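Local coordinates for putative type VI secretion protein (Escherichia coli, PDB 6SKI) that probably hydrolyses phospholipids as a toxic effector that the type VI secretion system delivers, loaded on its VgrG spike, at residues Pro323-Glu328 / Glu408-Pro413. Sequence-based numbering, arbitrary orientation.
Sequences PLQENE and ERMAVP
Glu-328 and Arg-409 form an antiparallel hydrogen-bonded pair between strands 328-341 and 398-409, near one end of a three-stranded antiparallel sheet with 398-409 in the middle. The pair illustrates how two strands can be joined twice, through backbone and through side chains. Glu-328 N reaches Arg-409 O at 2.9 Å and Arg-409 N returns the bond to Glu-328 O, while the CA of Glu-408 adds a CA-H...O contact to the same carbonyl.

On the buried face the two side chains run alongside each other in the same direction. Arg-409 has its CG anti to the backbone N (chi1 -172°) and bends at chi3, bringing the guanidinium edge to Glu-328 OE1, with carboxylate and guanidinium planes 47° apart. Arg-409 NH2 makes the salt bridge to Glu-328 OE1, and Arg-409 NE adds a weak hydrogen bond to the same OE1 at 3.0 Å. Val-412 CG1 sits over the middle of one guanidinium face, 3.9 Å above its plane, and CG2 meets Glu-328 CG. Arg-409 NH2 also bonds to Thr-486 O, and Glu-328 OE2 makes a weak bond to Cys-488 N, tying this end of the sheet to the 486-488 loop.

The other side is looser and more exposed. Beyond this pair Ala-411 has a left-handed backbone, with positive phi and psi, and Val-412 N, not Ala-411 N, bonds to Glu-326 O at 3.2 Å. The Asn-327 side chain therefore stands in for a strand carbonyl: its OD1 accepts Ala-411 N at 2.8 Å, and Met-410 SD lies 3.4 Å from the same OD1. Gln-325 stretches out to set NE2 3.2 Å from Ala-411 CB, while its OE1 accepts Asn-327 ND2, which approaches 23° out of the carbonyl plane.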
ATOM      1  N   PRO A 323     -19.383 -13.247  -5.507  1.00 57.80           N
ATOM      2  CA  PRO A 323     -19.079 -13.859  -6.808  1.00 57.80           C
ATOM      3  C   PRO A 323     -17.594 -13.936  -7.095  1.00 57.80           C
ATOM      4  O   PRO A 323     -17.177 -14.751  -7.926  1.00 57.80           O
ATOM      5  CB  PRO A 323     -19.791 -12.926  -7.792  1.00 57.80           C
ATOM      6  CG  PRO A 323     -20.952 -12.430  -6.999  1.00 57.80           C
ATOM      7  CD  PRO A 323     -20.336 -12.136  -5.656  1.00 57.80           C
ATOM      8  N   LEU A 324     -16.785 -13.114  -6.429  1.00 55.61           N
ATOM      9  CA  LEU A 324     -15.339 -13.098  -6.597  1.00 55.61           C
ATOM     10  C   LEU A 324     -14.652 -13.889  -5.490  1.00 55.61           C
ATOM     11  O   LEU A 324     -13.524 -13.580  -5.101  1.00 55.61           O
ATOM     12  CB  LEU A 324     -14.823 -11.662  -6.626  1.00 55.61           C
ATOM     13  CG  LEU A 324     -14.992 -10.894  -7.935  1.00 55.61           C
ATOM     14  CD1 LEU A 324     -14.350  -9.526  -7.831  1.00 55.61           C
ATOM     15  CD2 LEU A 324     -14.393 -11.674  -9.090  1.00 55.61           C
ATOM     16  N   GLN A 325     -15.338 -14.909  -4.982  1.00 54.12           N
ATOM     17  CA  GLN A 325     -14.832 -15.720  -3.885  1.00 54.12           C
ATOM     18  C   GLN A 325     -13.465 -16.297  -4.224  1.00 54.12           C
ATOM     19  O   GLN A 325     -13.185 -16.666  -5.368  1.00 54.12           O
ATOM     20  CB  GLN A 325     -15.818 -16.846  -3.587  1.00 54.12           C
ATOM     21  CG  GLN A 325     -15.318 -17.914  -2.650  1.00 54.12           C
ATOM     22  CD  GLN A 325     -16.221 -19.125  -2.643  1.00 54.12           C
ATOM     23  OE1 GLN A 325     -16.320 -19.845  -3.636  1.00 54.12           O
ATOM     24  NE2 GLN A 325     -16.916 -19.335  -1.536  1.00 54.12           N
ATOM     25  N   GLU A 326     -12.608 -16.378  -3.212  1.00 52.05           N
ATOM     26  CA  GLU A 326     -11.253 -16.883  -3.382  1.00 52.05           C
ATOM     27  C   GLU A 326     -11.276 -18.403  -3.317  1.00 52.05           C
ATOM     28  O   GLU A 326     -11.425 -18.986  -2.239  1.00 52.05           O
ATOM     29  CB  GLU A 326     -10.317 -16.299  -2.330  1.00 52.05           C
ATOM     30  CG  GLU A 326     -10.432 -14.801  -2.190  1.00 52.05           C
ATOM     31  CD  GLU A 326      -9.562 -14.075  -3.189  1.00 52.05           C
ATOM     32  OE1 GLU A 326      -8.861 -14.751  -3.967  1.00 52.05           O
ATOM     33  OE2 GLU A 326      -9.568 -12.830  -3.194  1.00 52.05           O
ATOM     34  N   ASN A 327     -11.131 -19.037  -4.474  1.00 53.22           N
ATOM     35  CA  ASN A 327     -10.976 -20.478  -4.583  1.00 53.22           C
ATOM     36  C   ASN A 327      -9.573 -20.753  -5.095  1.00 53.22           C
ATOM     37  O   ASN A 327      -9.172 -20.216  -6.132  1.00 53.22           O
ATOM     38  CB  ASN A 327     -12.011 -21.081  -5.529  1.00 53.22           C
ATOM     39  CG  ASN A 327     -13.408 -21.022  -4.971  1.00 53.22           C
ATOM     40  OD1 ASN A 327     -13.631 -21.315  -3.800  1.00 53.22           O
ATOM     41  ND2 ASN A 327     -14.360 -20.633  -5.804  1.00 53.22           N
ATOM     42  N   GLU A 328      -8.835 -21.584  -4.375  1.00 52.30           N
ATOM     43  CA  GLU A 328      -7.436 -21.849  -4.673  1.00 52.30           C
ATOM     44  C   GLU A 328      -7.323 -23.156  -5.442  1.00 52.30           C
ATOM     45  O   GLU A 328      -7.560 -24.231  -4.886  1.00 52.30           O
ATOM     46  CB  GLU A 328      -6.610 -21.908  -3.390  1.00 52.30           C
ATOM     47  CG  GLU A 328      -6.469 -20.571  -2.694  1.00 52.30           C
ATOM     48  CD  GLU A 328      -5.528 -20.630  -1.512  1.00 52.30           C
ATOM     49  OE1 GLU A 328      -5.494 -21.673  -0.831  1.00 52.30           O
ATOM     50  OE2 GLU A 328      -4.821 -19.633  -1.264  1.00 52.30           O
ATOM     51  N   GLU A 408      -5.958 -27.888  -4.006  1.00 53.18           N
ATOM     52  CA  GLU A 408      -7.338 -27.465  -4.197  1.00 53.18           C
ATOM     53  C   GLU A 408      -7.948 -27.140  -2.844  1.00 53.18           C
ATOM     54  O   GLU A 408      -8.069 -28.019  -1.988  1.00 53.18           O
ATOM     55  CB  GLU A 408      -8.160 -28.545  -4.900  1.00 53.18           C
ATOM     56  CG  GLU A 408      -7.771 -28.794  -6.339  1.00 53.18           C
ATOM     57  CD  GLU A 408      -7.714 -30.270  -6.678  1.00 53.18           C
ATOM     58  OE1 GLU A 408      -8.709 -30.795  -7.220  1.00 53.18           O
ATOM     59  OE2 GLU A 408      -6.675 -30.906  -6.401  1.00 53.18           O
ATOM     60  N   ARG A 409      -8.338 -25.886  -2.663  1.00 49.64           N
ATOM     61  CA  ARG A 409      -9.059 -25.450  -1.479  1.00 49.64           C
ATOM     62  C   ARG A 409     -10.172 -24.523  -1.932  1.00 49.64           C
ATOM     63  O   ARG A 409      -9.976 -23.712  -2.836  1.00 49.64           O
ATOM     64  CB  ARG A 409      -8.142 -24.739  -0.481  1.00 49.64           C
ATOM     65  CG  ARG A 409      -8.814 -24.434   0.839  1.00 49.64           C
ATOM     66  CD  ARG A 409      -7.809 -24.041   1.897  1.00 49.64           C
ATOM     67  NE  ARG A 409      -6.814 -23.114   1.382  1.00 49.64           N
ATOM     68  CZ  ARG A 409      -6.136 -22.261   2.137  1.00 49.64           C
ATOM     69  NH1 ARG A 409      -6.348 -22.219   3.443  1.00 49.64           N
ATOM     70  NH2 ARG A 409      -5.248 -21.449   1.586  1.00 49.64           N
ATOM     71  N   MET A 410     -11.341 -24.650  -1.321  1.00 52.40           N
ATOM     72  CA  MET A 410     -12.515 -23.920  -1.765  1.00 52.40           C
ATOM     73  C   MET A 410     -13.047 -23.046  -0.641  1.00 52.40           C
ATOM     74  O   MET A 410     -13.060 -23.456   0.523  1.00 52.40           O
ATOM     75  CB  MET A 410     -13.607 -24.878  -2.244  1.00 52.40           C
ATOM     76  CG  MET A 410     -13.372 -25.433  -3.639  1.00 52.40           C
ATOM     77  SD  MET A 410     -14.122 -24.433  -4.931  1.00 52.40           S
ATOM     78  CE  MET A 410     -15.674 -24.004  -4.155  1.00 52.40           C
ATOM     79  N   ALA A 411     -13.479 -21.838  -1.003  1.00 51.31           N
ATOM     80  CA  ALA A 411     -14.120 -20.901  -0.084  1.00 51.31           C
ATOM     81  C   ALA A 411     -13.195 -20.543   1.080  1.00 51.31           C
ATOM     82  O   ALA A 411     -13.500 -20.779   2.250  1.00 51.31           O
ATOM     83  CB  ALA A 411     -15.451 -21.462   0.426  1.00 51.31           C
ATOM     84  N   VAL A 412     -12.049 -19.964   0.737  1.00 48.88           N
ATOM     85  CA  VAL A 412     -11.092 -19.515   1.744  1.00 48.88           C
ATOM     86  C   VAL A 412     -11.620 -18.238   2.387  1.00 48.88           C
ATOM     87  O   VAL A 412     -11.764 -17.213   1.706  1.00 48.88           O
ATOM     88  CB  VAL A 412      -9.698 -19.301   1.137  1.00 48.88           C
ATOM     89  CG1 VAL A 412      -8.656 -19.225   2.235  1.00 48.88           C
ATOM     90  CG2 VAL A 412      -9.366 -20.419   0.167  1.00 48.88           C
ATOM     91  N   PRO A 413     -11.925 -18.253   3.682  1.00 47.54           N
ATOM     92  CA  PRO A 413     -12.430 -17.045   4.340  1.00 47.54           C
ATOM     93  C   PRO A 413     -11.357 -15.973   4.479  1.00 47.54           C
ATOM     94  O   PRO A 413     -10.170 -16.264   4.631  1.00 47.54           O
ATOM     95  CB  PRO A 413     -12.890 -17.567   5.703  1.00 47.54           C
ATOM     96  CG  PRO A 413     -11.982 -18.723   5.940  1.00 47.54           C
ATOM     97  CD  PRO A 413     -11.892 -19.393   4.611  1.00 47.54           C
TER